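Local coordinates for protein transmembrane oligosaccharyl transferase (PDB 3WAJ) that is a membrane-embedded member of the STT3/AglB oligosaccharyl transferase family, built of a helical transmembrane part and a soluble globular part, and holds a zinc ion, at residues W550-H555 and T616-A621; D611-T616 and P738-Q743; S699-E704 and I765-Y770; T723-A728 and E744-Y749. All blocks are in the same frame, centred on the assembly; numbering follows the deposited sequence.

Contact 1. Residues W550-H555 and T616-A621; sequences WWDYGH and TGKYYA
Lys618 reaches across to Asp552 and Tyr553, two residues of the WWDYG sequence that is the hallmark motif of STT3/AglB oligosaccharyl transferases. Beyond CG the lysine chain is extended and meets the two side chains from the opposite direction, bringing NZ to an oxygen of each, with CE close behind. NZ of Lys618 donates to OD2 of Asp552 at 2.8 Å, a salt bridge made on the anti lone pair, the one turned away from OD1. A second bond runs from Lys618 NZ to Tyr553 OH; as modelled it is very short, 2.5 Å, and its exact length is doubtful. Glu613 forms a further salt bridge with the same nitrogen, which thus has two carboxylate partners. The aspartate is also packed against its sequence neighbours: OD1 of Asp552 lies over the centre of the Trp551 ring, 3.2 Å above its plane, while CB of Asp552 lies over the centre of the Tyr553 ring. The zinc ion, held by Asp47, Asp161 and His163, is about 13 Å from the Asp552 side chain. Beside the polar cluster, Trp550 supplies apolar packing. With CG anti to its own N (chi1 -168°), the indole is carried to Lys618 and Ala621, where its CD1 lies 4.0 Å from Lys618 CD and its CZ2 meets Ala621 CB at 4.3 Å.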
loop_
_atom_site.group_PDB
_atom_site.type_symbol
_atom_site.label_atom_id
_atom_site.label_comp_id
_atom_site.label_asym_id
_atom_site.label_seq_id
_atom_site.Cartn_x
_atom_site.Cartn_y
_atom_site.Cartn_z
ATOM N N TRP A 550 12.292 -2.174 5.532
ATOM C CA TRP A 550 11.834 -1.479 4.335
ATOM C C TRP A 550 10.451 -0.853 4.612
ATOM O O TRP A 550 9.743 -1.293 5.530
ATOM C CB TRP A 550 11.805 -2.451 3.142
ATOM C CG TRP A 550 11.628 -1.802 1.790
ATOM C CD1 TRP A 550 10.820 -2.243 0.783
ATOM C CD2 TRP A 550 12.267 -0.606 1.295
ATOM N NE1 TRP A 550 10.912 -1.405 -0.301
ATOM C CE2 TRP A 550 11.789 -0.392 -0.016
ATOM C CE3 TRP A 550 13.189 0.304 1.834
ATOM C CZ2 TRP A 550 12.207 0.692 -0.806
ATOM C CZ3 TRP A 550 13.596 1.383 1.055
ATOM C CH2 TRP A 550 13.108 1.564 -0.252
ATOM N N TRP A 551 10.061 0.165 3.845
ATOM C CA TRP A 551 8.863 0.935 4.202
ATOM C C TRP A 551 7.557 0.151 4.046
ATOM O O TRP A 551 6.587 0.433 4.750
ATOM C CB TRP A 551 8.798 2.247 3.423
ATOM C CG TRP A 551 8.737 2.106 1.925
ATOM C CD1 TRP A 551 9.797 2.103 1.062
ATOM C CD2 TRP A 551 7.556 2.002 1.106
ATOM N NE1 TRP A 551 9.355 1.992 -0.238
ATOM C CE2 TRP A 551 7.987 1.920 -0.242
ATOM C CE3 TRP A 551 6.181 1.956 1.382
ATOM C CZ2 TRP A 551 7.089 1.809 -1.318
ATOM C CZ3 TRP A 551 5.286 1.839 0.313
ATOM C CH2 TRP A 551 5.747 1.768 -1.023
ATOM N N ASP A 552 7.545 -0.826 3.134
ATOM C CA ASP A 552 6.387 -1.709 2.909
ATOM C C ASP A 552 5.804 -2.287 4.194
ATOM O O ASP A 552 4.586 -2.436 4.317
ATOM C CB ASP A 552 6.800 -2.907 2.031
ATOM C CG ASP A 552 7.132 -2.514 0.632
ATOM O OD1 ASP A 552 7.104 -1.301 0.299
ATOM O OD2 ASP A 552 7.428 -3.432 -0.141
ATOM N N TYR A 553 6.697 -2.603 5.133
ATOM C CA TYR A 553 6.408 -3.450 6.289
ATOM C C TYR A 553 5.956 -2.676 7.537
ATOM O O TYR A 553 5.609 -3.288 8.553
ATOM C CB TYR A 553 7.650 -4.343 6.578
ATOM C CG TYR A 553 8.059 -5.108 5.334
ATOM C CD1 TYR A 553 7.154 -5.975 4.718
ATOM C CD2 TYR A 553 9.314 -4.955 4.752
ATOM C CE1 TYR A 553 7.486 -6.688 3.567
ATOM C CE2 TYR A 553 9.664 -5.678 3.575
ATOM C CZ TYR A 553 8.732 -6.535 2.988
ATOM O OH TYR A 553 9.022 -7.252 1.820
ATOM N N GLY A 554 5.945 -1.340 7.449
ATOM C CA GLY A 554 5.677 -0.478 8.596
ATOM C C GLY A 554 4.370 -0.755 9.322
ATOM O O GLY A 554 4.323 -0.832 10.565
ATOM N N HIS A 555 3.299 -0.920 8.552
ATOM C CA HIS A 555 1.992 -1.192 9.143
ATOM C C HIS A 555 1.944 -2.517 9.919
ATOM O O HIS A 555 1.372 -2.569 11.022
ATOM C CB HIS A 555 0.866 -1.051 8.102
ATOM C CG HIS A 555 0.666 0.361 7.635
ATOM N ND1 HIS A 555 1.170 1.450 8.313
ATOM C CD2 HIS A 555 0.020 0.857 6.550
ATOM C CE1 HIS A 555 0.840 2.563 7.668
ATOM N NE2 HIS A 555 0.139 2.224 6.600
ATOM N N THR A 616 16.561 -9.586 -2.221
ATOM C CA THR A 616 16.508 -9.884 -3.643
ATOM C C THR A 616 15.690 -8.891 -4.465
ATOM O O THR A 616 16.203 -7.867 -4.889
ATOM C CB THR A 616 16.011 -11.306 -3.892
ATOM O OG1 THR A 616 14.659 -11.413 -3.436
ATOM C CG2 THR A 616 16.887 -12.307 -3.146
ATOM N N GLY A 617 14.423 -9.202 -4.708
ATOM C CA GLY A 617 13.614 -8.460 -5.669
ATOM C C GLY A 617 13.430 -6.980 -5.378
ATOM O O GLY A 617 13.429 -6.153 -6.290
ATOM N N LYS A 618 13.276 -6.639 -4.104
ATOM C CA LYS A 618 13.056 -5.258 -3.740
ATOM C C LYS A 618 14.360 -4.500 -3.516
ATOM O O LYS A 618 14.317 -3.305 -3.212
ATOM C CB LYS A 618 12.173 -5.155 -2.479
ATOM C CG LYS A 618 10.800 -5.813 -2.581
ATOM C CD LYS A 618 9.987 -5.512 -1.318
ATOM C CE LYS A 618 8.542 -5.995 -1.465
ATOM N NZ LYS A 618 7.883 -6.176 -0.115
ATOM N N TYR A 619 15.507 -5.173 -3.638
ATOM C CA TYR A 619 16.755 -4.468 -3.345
ATOM C C TYR A 619 16.953 -3.270 -4.282
ATOM O O TYR A 619 17.347 -2.190 -3.844
ATOM C CB TYR A 619 18.015 -5.365 -3.324
ATOM C CG TYR A 619 19.226 -4.508 -2.998
ATOM C CD1 TYR A 619 19.970 -3.906 -4.013
ATOM C CD2 TYR A 619 19.566 -4.224 -1.677
ATOM C CE1 TYR A 619 21.041 -3.073 -3.722
ATOM C CE2 TYR A 619 20.641 -3.391 -1.370
ATOM C CZ TYR A 619 21.373 -2.822 -2.402
ATOM O OH TYR A 619 22.438 -1.997 -2.139
ATOM N N TYR A 620 16.670 -3.469 -5.564
ATOM C CA TYR A 620 16.814 -2.413 -6.561
ATOM C C TYR A 620 16.021 -1.166 -6.165
ATOM O O TYR A 620 16.518 -0.046 -6.242
ATOM C CB TYR A 620 16.341 -2.938 -7.914
ATOM C CG TYR A 620 16.418 -1.955 -9.066
ATOM C CD1 TYR A 620 15.265 -1.432 -9.638
ATOM C CD2 TYR A 620 17.644 -1.589 -9.617
ATOM C CE1 TYR A 620 15.335 -0.559 -10.713
ATOM C CE2 TYR A 620 17.717 -0.717 -10.686
ATOM C CZ TYR A 620 16.560 -0.211 -11.228
ATOM O OH TYR A 620 16.631 0.652 -12.290
ATOM N N ALA A 621 14.782 -1.379 -5.736
ATOM C CA ALA A 621 13.933 -0.300 -5.260
ATOM C C ALA A 621 14.585 0.489 -4.119
ATOM O O ALA A 621 14.460 1.723 -4.057
ATOM C CB ALA A 621 12.593 -0.855 -4.827
#

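Contact 2. Residues D611-T616 and P738-Q743; sequences DIEMET and PTMGTQ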
loop_
_atom_site.group_PDB
_atom_site.type_symbol
_atom_site.label_atom_id
_atom_site.label_comp_id
_atom_site.label_asym_id
_atom_site.label_seq_id
_atom_site.Cartn_x
_atom_site.Cartn_y
_atom_site.Cartn_z
ATOM N N ASP A 611 13.988 -9.024 5.175
ATOM C CA ASP A 611 13.392 -10.206 4.559
ATOM C C ASP A 611 14.011 -10.568 3.211
ATOM O O ASP A 611 14.867 -9.851 2.699
ATOM C CB ASP A 611 11.854 -10.143 4.517
ATOM C CG ASP A 611 11.310 -9.375 3.331
ATOM O OD1 ASP A 611 12.044 -8.577 2.684
ATOM O OD2 ASP A 611 10.103 -9.562 3.067
ATOM N N ILE A 612 13.596 -11.695 2.649
ATOM C CA ILE A 612 14.287 -12.199 1.482
ATOM C C ILE A 612 13.989 -11.314 0.282
ATOM O O ILE A 612 14.736 -11.296 -0.699
ATOM C CB ILE A 612 13.931 -13.665 1.216
ATOM C CG1 ILE A 612 14.886 -14.253 0.162
ATOM C CG2 ILE A 612 12.456 -13.791 0.793
ATOM C CD1 ILE A 612 14.712 -15.730 -0.070
ATOM N N GLU A 613 12.903 -10.558 0.373
ATOM C CA GLU A 613 12.507 -9.684 -0.723
ATOM C C GLU A 613 13.408 -8.452 -0.767
ATOM O O GLU A 613 13.873 -8.046 -1.835
ATOM C CB GLU A 613 11.024 -9.310 -0.594
ATOM C CG GLU A 613 10.088 -10.486 -0.858
ATOM C CD GLU A 613 8.618 -10.100 -0.899
ATOM O OE1 GLU A 613 7.800 -10.914 -1.387
ATOM O OE2 GLU A 613 8.278 -8.990 -0.434
ATOM N N MET A 614 13.627 -7.867 0.404
ATOM C CA MET A 614 14.641 -6.838 0.599
ATOM C C MET A 614 16.011 -7.270 0.081
ATOM O O MET A 614 16.733 -6.487 -0.537
ATOM C CB MET A 614 14.720 -6.490 2.086
ATOM C CG MET A 614 13.491 -5.708 2.573
ATOM S SD MET A 614 13.374 -5.544 4.362
ATOM C CE MET A 614 14.971 -4.747 4.695
ATOM N N GLU A 615 16.361 -8.529 0.324
ATOM C CA GLU A 615 17.647 -9.043 -0.119
ATOM C C GLU A 615 17.679 -9.163 -1.640
ATOM O O GLU A 615 18.686 -8.862 -2.275
ATOM C CB GLU A 615 17.923 -10.417 0.518
ATOM C CG GLU A 615 19.211 -11.096 0.063
ATOM C CD GLU A 615 19.349 -12.517 0.615
ATOM O OE1 GLU A 615 18.470 -13.346 0.310
ATOM O OE2 GLU A 615 20.324 -12.810 1.350
ATOM N N THR A 616 16.561 -9.586 -2.221
ATOM C CA THR A 616 16.508 -9.884 -3.643
ATOM C C THR A 616 15.690 -8.891 -4.465
ATOM O O THR A 616 16.203 -7.867 -4.889
ATOM C CB THR A 616 16.011 -11.306 -3.892
ATOM O OG1 THR A 616 14.659 -11.413 -3.436
ATOM C CG2 THR A 616 16.887 -12.307 -3.146
ATOM N N PRO A 738 14.148 -17.421 -11.043
ATOM C CA PRO A 738 14.010 -18.432 -9.978
ATOM C C PRO A 738 13.221 -17.910 -8.780
ATOM O O PRO A 738 13.102 -16.679 -8.622
ATOM C CB PRO A 738 15.462 -18.691 -9.541
ATOM C CG PRO A 738 16.338 -18.128 -10.678
ATOM C CD PRO A 738 15.547 -16.974 -11.222
ATOM N N THR A 739 12.694 -18.828 -7.958
ATOM C CA THR A 739 12.089 -18.466 -6.674
ATOM C C THR A 739 13.128 -17.751 -5.825
ATOM O O THR A 739 14.332 -17.997 -5.967
ATOM C CB THR A 739 11.574 -19.696 -5.902
ATOM O OG1 THR A 739 12.675 -20.565 -5.623
ATOM C CG2 THR A 739 10.497 -20.451 -6.698
ATOM N N MET A 740 12.667 -16.893 -4.925
ATOM C CA MET A 740 13.582 -16.021 -4.186
ATOM C C MET A 740 14.627 -16.761 -3.348
ATOM O O MET A 740 15.780 -16.333 -3.270
ATOM C CB MET A 740 12.796 -15.012 -3.350
ATOM C CG MET A 740 12.220 -13.895 -4.207
ATOM S SD MET A 740 11.148 -12.752 -3.318
ATOM C CE MET A 740 9.904 -13.929 -2.730
ATOM N N GLY A 741 14.228 -17.870 -2.734
ATOM C CA GLY A 741 15.169 -18.729 -2.030
ATOM C C GLY A 741 16.297 -19.220 -2.924
ATOM O O GLY A 741 17.479 -19.243 -2.535
ATOM N N THR A 742 15.942 -19.604 -4.140
ATOM C CA THR A 742 16.948 -19.996 -5.117
ATOM C C THR A 742 17.804 -18.786 -5.518
ATOM O O THR A 742 19.032 -18.893 -5.691
ATOM C CB THR A 742 16.299 -20.644 -6.332
ATOM O OG1 THR A 742 15.663 -21.858 -5.915
ATOM C CG2 THR A 742 17.330 -20.944 -7.403
ATOM N N GLN A 743 17.176 -17.627 -5.641
ATOM C CA GLN A 743 17.941 -16.428 -5.986
ATOM C C GLN A 743 19.014 -16.157 -4.958
ATOM O O GLN A 743 20.136 -15.796 -5.307
ATOM C CB GLN A 743 17.025 -15.222 -6.127
ATOM C CG GLN A 743 16.003 -15.367 -7.219
ATOM C CD GLN A 743 15.267 -14.079 -7.444
ATOM O OE1 GLN A 743 15.729 -13.025 -7.018
ATOM N NE2 GLN A 743 14.111 -14.147 -8.103
#
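Met740 lies across the side chains of Ile612, Glu613 and Thr616, which approach it obliquely from the short helix 612-615 and its end. The thioether bends at chi3 (-59°): SD rests 3.5 Å from CG of Glu613, and the methyl CE turns alongside the same side chain, whose carboxylate is bound to Lys618. Ile612, by contrast, is stretched out, and its CD1 reaches the first turn of helix 740-755, 3.4 Å from Met740 O, 3.9 Å from Met740 CB and 3.5 Å from Gly741 N. Thr616 touches both Met740 and Gln743. Its hydroxyl passes 3.6 Å from Met740 CG while donating to Ile612 O at 2.7 Å; Thr616 N reaches that carbonyl oxygen from the other face of its plane. Gln743 presents OE1 to Thr616 CB at 3.6 Å, and its amide is held by the bond from NE2 to Pro738 O, which lies almost in the amide plane. Under this packing, Met614 N donates to Asp611 OD1 at 2.9 Å in a nearly straight bond (177°), and the return bond from Asp611 N to Met614 SD is weak; together they form a capping box at the start of helix 612-615, where strand 605-611 ends.

Contact 3. Residues S699-E704 and I765-Y770; sequences SDYPAE and IAPSGY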
loop_
_atom_site.group_PDB
_atom_site.type_symbol
_atom_site.label_atom_id
_atom_site.label_comp_id
_atom_site.label_asym_id
_atom_site.label_seq_id
_atom_site.Cartn_x
_atom_site.Cartn_y
_atom_site.Cartn_z
ATOM N N SER A 699 12.772 -16.647 10.855
ATOM C CA SER A 699 11.597 -17.469 10.583
ATOM C C SER A 699 11.997 -18.717 9.837
ATOM O O SER A 699 13.169 -18.929 9.520
ATOM C CB SER A 699 10.640 -16.714 9.684
ATOM O OG SER A 699 11.242 -16.456 8.429
ATOM N N ASP A 700 10.988 -19.515 9.520
ATOM C CA ASP A 700 11.122 -20.651 8.636
ATOM C C ASP A 700 11.583 -20.231 7.222
ATOM O O ASP A 700 11.586 -19.038 6.880
ATOM C CB ASP A 700 9.772 -21.359 8.559
ATOM C CG ASP A 700 9.911 -22.841 8.312
ATOM O OD1 ASP A 700 11.026 -23.275 7.926
ATOM O OD2 ASP A 700 8.905 -23.566 8.501
ATOM N N TYR A 701 11.970 -21.216 6.412
ATOM C CA TYR A 701 12.488 -20.989 5.061
ATOM C C TYR A 701 11.410 -20.470 4.114
ATOM O O TYR A 701 10.214 -20.626 4.391
ATOM C CB TYR A 701 13.034 -22.309 4.489
ATOM C CG TYR A 701 14.300 -22.787 5.163
ATOM C CD1 TYR A 701 15.520 -22.200 4.865
ATOM C CD2 TYR A 701 14.276 -23.835 6.083
ATOM C CE1 TYR A 701 16.683 -22.623 5.471
ATOM C CE2 TYR A 701 15.447 -24.274 6.702
ATOM C CZ TYR A 701 16.642 -23.654 6.386
ATOM O OH TYR A 701 17.817 -24.058 6.968
ATOM N N PRO A 702 11.822 -19.857 2.985
ATOM C CA PRO A 702 10.837 -19.685 1.902
ATOM C C PRO A 702 10.222 -21.044 1.542
ATOM O O PRO A 702 10.909 -22.068 1.620
ATOM C CB PRO A 702 11.669 -19.152 0.726
ATOM C CG PRO A 702 13.120 -19.103 1.194
ATOM C CD PRO A 702 13.085 -19.150 2.706
ATOM N N ALA A 703 8.950 -21.037 1.159
ATOM C CA ALA A 703 8.182 -22.256 0.925
ATOM C C ALA A 703 8.881 -23.330 0.063
ATOM O O ALA A 703 8.906 -24.506 0.427
ATOM C CB ALA A 703 6.815 -21.902 0.327
ATOM N N GLU A 704 9.423 -22.919 -1.079
ATOM C CA GLU A 704 9.965 -23.863 -2.051
ATOM C C GLU A 704 11.138 -24.637 -1.483
ATOM O O GLU A 704 11.313 -25.815 -1.796
ATOM C CB GLU A 704 10.340 -23.164 -3.368
ATOM C CG GLU A 704 11.549 -22.231 -3.259
ATOM C CD GLU A 704 11.220 -20.794 -2.782
ATOM O OE1 GLU A 704 10.013 -20.464 -2.537
ATOM O OE2 GLU A 704 12.202 -20.003 -2.674
ATOM N N ILE A 765 26.748 -21.915 0.984
ATOM C CA ILE A 765 25.760 -21.958 -0.087
ATOM C C ILE A 765 24.553 -22.758 0.412
ATOM O O ILE A 765 24.565 -23.986 0.415
ATOM C CB ILE A 765 26.374 -22.510 -1.389
ATOM C CG1 ILE A 765 27.495 -21.567 -1.827
ATOM C CG2 ILE A 765 25.305 -22.641 -2.483
ATOM C CD1 ILE A 765 28.152 -21.950 -3.106
ATOM N N ALA A 766 23.533 -22.031 0.872
ATOM C CA ALA A 766 22.369 -22.602 1.553
ATOM C C ALA A 766 21.274 -21.558 1.692
ATOM O O ALA A 766 21.568 -20.361 1.774
ATOM C CB ALA A 766 22.761 -23.115 2.928
ATOM N N PRO A 767 20.005 -22.006 1.746
ATOM C CA PRO A 767 18.949 -21.018 1.948
ATOM C C PRO A 767 18.902 -20.628 3.428
ATOM O O PRO A 767 19.737 -21.096 4.193
ATOM C CB PRO A 767 17.678 -21.773 1.535
ATOM C CG PRO A 767 17.960 -23.207 1.881
ATOM C CD PRO A 767 19.473 -23.381 1.619
ATOM N N SER A 768 17.952 -19.786 3.822
ATOM C CA SER A 768 17.910 -19.246 5.180
ATOM C C SER A 768 16.496 -18.733 5.426
ATOM O O SER A 768 15.634 -18.792 4.528
ATOM C CB SER A 768 18.908 -18.107 5.323
ATOM O OG SER A 768 18.446 -16.957 4.610
ATOM N N GLY A 769 16.250 -18.220 6.627
ATOM C CA GLY A 769 14.913 -17.768 6.973
ATOM C C GLY A 769 14.438 -16.618 6.096
ATOM O O GLY A 769 15.206 -15.679 5.780
ATOM N N TYR A 770 13.163 -16.687 5.717
ATOM C CA TYR A 770 12.499 -15.623 4.956
ATOM C C TYR A 770 12.628 -14.277 5.678
ATOM O O TYR A 770 12.953 -13.256 5.064
ATOM C CB TYR A 770 11.019 -15.972 4.789
ATOM C CG TYR A 770 10.281 -15.199 3.715
ATOM C CD1 TYR A 770 9.826 -15.837 2.572
ATOM C CD2 TYR A 770 9.995 -13.838 3.860
ATOM C CE1 TYR A 770 9.122 -15.146 1.595
ATOM C CE2 TYR A 770 9.298 -13.142 2.879
ATOM C CZ TYR A 770 8.873 -13.806 1.750
ATOM O OH TYR A 770 8.190 -13.141 0.768
HETATM O O HOH W 1 20.171 -23.887 5.328
#
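Tyr770 N donates to Asp700 O at 3.1 Å, in a nearly straight bond (168° at the hydrogen), where the chain leaving strand 693-698 meets the chain about to enter strand 771-776, its antiparallel neighbour in the mixed sheet. This is the tight part of the contact. Ser699 OG gives Asp700 O a second bond, lying in the carbonyl plane on a lone pair, and is itself hydrogen-bonded to Val771 N. Gly769, with no side chain, lets the backbones come close: its CA makes a CH...O contact of 3.6 Å with Asp700 O. Next to it, Pro702 sets CD 3.2 Å from Ser768 O. Tyr770, its CG anti to N (chi1 -163°), brings a ring edge to Pro702 CA, 4.0 Å from CD1 of Tyr770.

Tyr701 is partly exposed, and its ring still packs closely by an edge: Pro767 C and Ser768 N lie at that edge, in the ring plane, and CE1 of Tyr701 is 3.9 Å from Pro767 CG. Only toward the phenol end does the contact become looser, where a water carries the link, 2.9 Å from Tyr701 OH and donating to Pro767 O at 3.0 Å. The Asp700 side chain turns back to its own segment, where OD1 accepts from Tyr701 N.

Asp700 O is thus gripped by one backbone N-H from across and one serine hydroxyl from its own strand end, with the glycine CH...O contact beside them; these directional bonds set how the two backbones cross, whereas a water joins the outer end.

Contact 4. Residues T723-A728 and E744-Y749; sequences TALYEA and EVLYKY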
loop_
_atom_site.group_PDB
_atom_site.type_symbol
_atom_site.label_atom_id
_atom_site.label_comp_id
_atom_site.label_asym_id
_atom_site.label_seq_id
_atom_site.Cartn_x
_atom_site.Cartn_y
_atom_site.Cartn_z
ATOM N N THR A 723 20.470 -28.328 -6.987
ATOM C CA THR A 723 19.026 -28.120 -6.974
ATOM C C THR A 723 18.658 -26.721 -7.490
ATOM O O THR A 723 17.813 -26.563 -8.385
ATOM C CB THR A 723 18.471 -28.312 -5.565
ATOM O OG1 THR A 723 18.690 -29.676 -5.156
ATOM C CG2 THR A 723 16.982 -27.980 -5.524
ATOM N N ALA A 724 19.316 -25.706 -6.933
ATOM C CA ALA A 724 19.085 -24.318 -7.324
ATOM C C ALA A 724 19.320 -24.070 -8.833
ATOM O O ALA A 724 18.452 -23.535 -9.522
ATOM C CB ALA A 724 19.931 -23.407 -6.477
ATOM N N LEU A 725 20.480 -24.461 -9.350
ATOM C CA LEU A 725 20.751 -24.301 -10.785
ATOM C C LEU A 725 19.732 -25.018 -11.658
ATOM O O LEU A 725 19.289 -24.487 -12.670
ATOM C CB LEU A 725 22.150 -24.793 -11.130
ATOM C CG LEU A 725 23.273 -23.920 -10.597
ATOM C CD1 LEU A 725 24.619 -24.549 -10.924
ATOM C CD2 LEU A 725 23.164 -22.524 -11.210
ATOM N N TYR A 726 19.350 -26.226 -11.269
ATOM C CA TYR A 726 18.337 -26.954 -12.019
ATOM C C TYR A 726 17.029 -26.172 -12.074
ATOM O O TYR A 726 16.431 -26.031 -13.142
ATOM C CB TYR A 726 18.092 -28.334 -11.395
ATOM C CG TYR A 726 17.141 -29.182 -12.194
ATOM C CD1 TYR A 726 17.596 -29.963 -13.243
ATOM C CD2 TYR A 726 15.784 -29.198 -11.909
ATOM C CE1 TYR A 726 16.724 -30.762 -13.981
ATOM C CE2 TYR A 726 14.906 -29.987 -12.645
ATOM C CZ TYR A 726 15.386 -30.765 -13.676
ATOM O OH TYR A 726 14.518 -31.545 -14.409
ATOM N N GLU A 727 16.579 -25.671 -10.924
ATOM C CA GLU A 727 15.357 -24.861 -10.883
ATOM C C GLU A 727 15.492 -23.651 -11.800
ATOM O O GLU A 727 14.561 -23.294 -12.529
ATOM C CB GLU A 727 15.065 -24.379 -9.456
ATOM C CG GLU A 727 13.748 -23.611 -9.314
ATOM C CD GLU A 727 13.714 -22.666 -8.102
ATOM O OE1 GLU A 727 13.714 -21.432 -8.322
ATOM O OE2 GLU A 727 13.679 -23.153 -6.938
ATOM N N ALA A 728 16.669 -23.033 -11.781
ATOM C CA ALA A 728 16.864 -21.786 -12.524
ATOM C C ALA A 728 16.755 -22.040 -14.033
ATOM O O ALA A 728 16.006 -21.366 -14.739
ATOM C CB ALA A 728 18.206 -21.147 -12.166
ATOM N N GLU A 744 18.664 -16.323 -3.686
ATOM C CA GLU A 744 19.626 -16.099 -2.605
ATOM C C GLU A 744 20.780 -17.120 -2.695
ATOM O O GLU A 744 21.958 -16.763 -2.548
ATOM C CB GLU A 744 18.923 -16.196 -1.247
ATOM C CG GLU A 744 19.871 -16.432 -0.076
ATOM C CD GLU A 744 19.135 -16.536 1.262
ATOM O OE1 GLU A 744 19.485 -17.417 2.083
ATOM O OE2 GLU A 744 18.209 -15.723 1.494
ATOM N N VAL A 745 20.429 -18.385 -2.946
ATOM C CA VAL A 745 21.434 -19.429 -3.149
ATOM C C VAL A 745 22.370 -19.023 -4.281
ATOM O O VAL A 745 23.583 -19.090 -4.139
ATOM C CB VAL A 745 20.803 -20.825 -3.427
ATOM C CG1 VAL A 745 21.853 -21.790 -3.898
ATOM C CG2 VAL A 745 20.139 -21.376 -2.158
ATOM N N LEU A 746 21.806 -18.567 -5.393
ATOM C CA LEU A 746 22.638 -18.137 -6.508
ATOM C C LEU A 746 23.491 -16.888 -6.185
ATOM O O LEU A 746 24.657 -16.800 -6.587
ATOM C CB LEU A 746 21.788 -17.944 -7.765
ATOM C CG LEU A 746 21.138 -19.234 -8.283
ATOM C CD1 LEU A 746 20.312 -18.982 -9.555
ATOM C CD2 LEU A 746 22.202 -20.297 -8.527
ATOM N N TYR A 747 22.916 -15.932 -5.462
ATOM C CA TYR A 747 23.656 -14.753 -5.021
ATOM C C TYR A 747 24.893 -15.177 -4.247
ATOM O O TYR A 747 25.983 -14.639 -4.462
ATOM C CB TYR A 747 22.795 -13.918 -4.075
ATOM C CG TYR A 747 21.815 -12.997 -4.732
ATOM C CD1 TYR A 747 21.470 -13.147 -6.063
ATOM C CD2 TYR A 747 21.250 -11.953 -4.022
ATOM C CE1 TYR A 747 20.572 -12.277 -6.668
ATOM C CE2 TYR A 747 20.356 -11.072 -4.618
ATOM C CZ TYR A 747 20.019 -11.241 -5.938
ATOM O OH TYR A 747 19.111 -10.377 -6.525
ATOM N N LYS A 748 24.706 -16.130 -3.330
ATOM C CA LYS A 748 25.795 -16.637 -2.496
ATOM C C LYS A 748 26.827 -17.363 -3.328
ATOM O O LYS A 748 28.035 -17.203 -3.121
ATOM C CB LYS A 748 25.255 -17.588 -1.418
ATOM C CG LYS A 748 24.413 -16.897 -0.393
ATOM C CD LYS A 748 23.879 -17.858 0.664
ATOM C CE LYS A 748 23.209 -17.046 1.772
ATOM N NZ LYS A 748 22.329 -17.845 2.652
ATOM N N TYR A 749 26.345 -18.179 -4.258
ATOM C CA TYR A 749 27.226 -18.875 -5.207
ATOM C C TYR A 749 28.076 -17.876 -5.995
ATOM O O TYR A 749 29.298 -17.997 -6.023
ATOM C CB TYR A 749 26.399 -19.748 -6.152
ATOM C CG TYR A 749 27.199 -20.382 -7.274
ATOM C CD1 TYR A 749 28.178 -21.346 -7.013
ATOM C CD2 TYR A 749 26.941 -20.047 -8.602
ATOM C CE1 TYR A 749 28.899 -21.930 -8.047
ATOM C CE2 TYR A 749 27.646 -20.621 -9.645
ATOM C CZ TYR A 749 28.627 -21.562 -9.369
ATOM O OH TYR A 749 29.308 -22.130 -10.424
#
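Segments 723-728 and 744-749 have their nearest CA atoms at Ala724 and Val745, 6.8 Å apart, and their helix axes approach to 9.9 Å at a signed crossing angle of -116°. Wholly apolar, the interface is small and buried. Ala724 points its CB at Val745, where CG1 takes the contact at 3.6 Å. Leu746 reaches farther. Its CB points toward the other helix and, with CG anti to the carbonyl carbon (chi1 -64°), its two methyls part to meet different residues: CD2 meets CD2 of Leu725 at 3.6 Å, methyl against methyl, while the other branch, CD1, lies 4.0 Å from CB of Ala728. Two alanines one helical turn apart, Ala724 and Ala728, thus meet the valine and the leucine through their CB atoms. Away from the interface, Lys748 NZ forms a salt bridge of 2.9 Å with Glu744 OE1, one turn earlier, approaching from above the carboxylate plane. Glu744 OE1 also accepts from Ser768 OG, and Ala766 O takes a bond from Lys748 NZ, so the loop leading to strand 771-776 is tied to this flank. Trp705 of helix 703-708 packs on both Ala724 and Val745, bridging the two helices, whereas helix 678-684 lies against Glu744, Tyr747 and Lys748.

Contacts 2, 3 and 4 are buried, and contact 1, nearest the chain's centre, is only partly so. Contacts 2 and 4 both use helix 740-755, the first its N-terminal turn and the second its middle, and a hydrogen bond between Thr742 OG1 and Glu727 OE2 joins them. Contact 1 shares Thr616 with contact 2, since helices 612-615 and 619-627 follow each other in the chain. Glu704 of contact 3 accepts from Gly741 N of contact 2. The chemistry changes accordingly: charged and aromatic groups at the WWDYG motif, methionine and aliphatic packing in contact 2, backbone and serine bonding with proline and tyrosine packing in contact 3, and purely aliphatic helix packing in contact 4.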